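PDB 3CUO: HTH-type transcriptional regulator YgaV from Escherichia coli K12, which regulates gene expression on a large scale in response to sulfide, acting on DNA as both a repressor and an activator of transcription. Local coordinates for residues K19-S22 against R26-I29. Sequence-based numbering, arbitrary orientation.
Sequences KAMS and RLLI
The corner between helices 11-21 and 24-33 of this ArsR-type winged helix-turn-helix protein is bridged by the Arg26 side chain, reaching back to the last turn of the first. Arg26 NH1 donates to Ala20 O at 3.1 Å in a nearly straight bond (170° at the hydrogen), and the carbonyl oxygen lies in the guanidinium plane, at the edge of the group. With the chain extended from CG to NE, Arg26 CD also passes 3.2 Å from Ala20 O. NE of Arg26 is held separately by His58 ND1, so two bonds to different helices fix how the guanidinium is turned. A leucine at this position would probably leave Ala20 O and His58 ND1 without these donors and lose the polar link from the helix end to helix 52-64. Beside this link, Leu27 CD2 rests 3.5 Å from Met21 O. It also meets Met21 CE, the side chains crossing at about a right angle; the bend at chi3 (59°) turns that methyl to Leu27. Ser22 OG and N both donate to Lys19 O from one face of its plane. Helix 84-97 packs on the apolar side, through Ile89 against Met21 and Leu93 against Leu27, while Ala14 of the second subunit also touches Leu27.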
ATOM      1  N   LYS A  19      -2.695   3.887  -1.882  1.00 42.21           N
ATOM      2  CA  LYS A  19      -3.875   3.845  -2.745  1.00 42.71           C
ATOM      3  C   LYS A  19      -3.517   3.904  -4.222  1.00 43.69           C
ATOM      4  O   LYS A  19      -4.110   3.164  -5.026  1.00 43.74           O
ATOM      5  CB  LYS A  19      -4.820   4.958  -2.360  1.00 44.02           C
ATOM      6  CG  LYS A  19      -6.069   5.037  -3.240  1.00 47.21           C
ATOM      7  CD  LYS A  19      -7.222   5.669  -2.455  1.00 48.27           C
ATOM      8  CE  LYS A  19      -8.172   6.486  -3.368  1.00 53.58           C
ATOM      9  NZ  LYS A  19      -9.655   6.217  -3.051  1.00 56.50           N
ATOM     10  N   ALA A  20      -2.518   4.742  -4.587  1.00 42.67           N
ATOM     11  CA  ALA A  20      -2.072   4.798  -5.961  1.00 42.32           C
ATOM     12  C   ALA A  20      -1.426   3.512  -6.490  1.00 42.14           C
ATOM     13  O   ALA A  20      -1.370   3.285  -7.699  1.00 42.60           O
ATOM     14  CB  ALA A  20      -1.070   6.035  -6.168  1.00 41.43           C
ATOM     15  N   MET A  21      -0.833   2.731  -5.600  1.00 42.12           N
ATOM     16  CA  MET A  21      -0.193   1.508  -5.976  1.00 40.94           C
ATOM     17  C   MET A  21      -1.181   0.328  -5.883  1.00 43.04           C
ATOM     18  O   MET A  21      -0.837  -0.753  -6.292  1.00 44.38           O
ATOM     19  CB  MET A  21       0.970   1.225  -4.972  1.00 41.68           C
ATOM     20  CG  MET A  21       2.097   2.313  -4.928  1.00 42.34           C
ATOM     21  SD  MET A  21       3.587   1.899  -3.900  1.00 34.91           S
ATOM     22  CE  MET A  21       4.197   0.419  -4.605  1.00 36.97           C
ATOM     23  N   SER A  22      -2.391   0.522  -5.359  1.00 42.31           N
ATOM     24  CA  SER A  22      -3.282  -0.615  -4.997  1.00 41.85           C
ATOM     25  C   SER A  22      -4.109  -1.230  -6.109  1.00 43.12           C
ATOM     26  O   SER A  22      -5.248  -1.596  -5.899  1.00 42.23           O
ATOM     27  CB  SER A  22      -4.229  -0.224  -3.853  1.00 41.73           C
ATOM     28  OG  SER A  22      -5.011   0.915  -4.156  1.00 43.51           O
ATOM     29  N   ARG A  26      -1.073  -1.906 -12.005  1.00 40.61           N
ATOM     30  CA  ARG A  26      -0.154  -0.859 -11.578  1.00 40.05           C
ATOM     31  C   ARG A  26       1.071  -1.445 -10.864  1.00 37.99           C
ATOM     32  O   ARG A  26       2.150  -1.004 -11.078  1.00 36.39           O
ATOM     33  CB  ARG A  26      -0.851   0.145 -10.703  1.00 41.12           C
ATOM     34  CG  ARG A  26      -1.909   0.914 -11.371  1.00 40.99           C
ATOM     35  CD  ARG A  26      -2.267   2.107 -10.531  1.00 42.10           C
ATOM     36  NE  ARG A  26      -3.267   2.884 -11.227  1.00 42.10           N
ATOM     37  CZ  ARG A  26      -3.787   4.020 -10.784  1.00 43.54           C
ATOM     38  NH1 ARG A  26      -3.390   4.559  -9.678  1.00 43.98           N
ATOM     39  NH2 ARG A  26      -4.705   4.640 -11.489  1.00 44.46           N
ATOM     40  N   LEU A  27       0.919  -2.500 -10.079  1.00 38.06           N
ATOM     41  CA  LEU A  27       2.084  -3.140  -9.485  1.00 38.65           C
ATOM     42  C   LEU A  27       2.973  -3.782 -10.505  1.00 39.30           C
ATOM     43  O   LEU A  27       4.186  -3.696 -10.383  1.00 42.80           O
ATOM     44  CB  LEU A  27       1.720  -4.229  -8.421  1.00 37.73           C
ATOM     45  CG  LEU A  27       1.171  -3.704  -7.115  1.00 39.37           C
ATOM     46  CD1 LEU A  27       0.842  -4.925  -6.237  1.00 38.21           C
ATOM     47  CD2 LEU A  27       2.101  -2.677  -6.347  1.00 37.72           C
ATOM     48  N   LEU A  28       2.402  -4.457 -11.483  1.00 39.50           N
ATOM     49  CA  LEU A  28       3.229  -5.052 -12.577  1.00 39.65           C
ATOM     50  C   LEU A  28       3.975  -3.989 -13.322  1.00 38.89           C
ATOM     51  O   LEU A  28       5.165  -4.122 -13.629  1.00 41.63           O
ATOM     52  CB  LEU A  28       2.330  -5.820 -13.556  1.00 41.23           C
ATOM     53  CG  LEU A  28       1.470  -6.935 -13.006  1.00 43.34           C
ATOM     54  CD1 LEU A  28       0.729  -7.690 -14.090  1.00 45.98           C
ATOM     55  CD2 LEU A  28       2.404  -7.863 -12.219  1.00 45.40           C
ATOM     56  N   ILE A  29       3.305  -2.876 -13.563  1.00 38.94           N
ATOM     57  CA  ILE A  29       3.946  -1.695 -14.241  1.00 38.71           C
ATOM     58  C   ILE A  29       5.155  -1.218 -13.467  1.00 39.18           C
ATOM     59  O   ILE A  29       6.281  -1.027 -14.042  1.00 41.07           O
ATOM     60  CB  ILE A  29       2.960  -0.546 -14.430  1.00 38.36           C
ATOM     61  CG1 ILE A  29       1.985  -0.793 -15.565  1.00 38.19           C
ATOM     62  CG2 ILE A  29       3.676   0.863 -14.709  1.00 35.61           C
ATOM     63  CD1 ILE A  29       0.783   0.251 -15.548  1.00 39.99           C
TER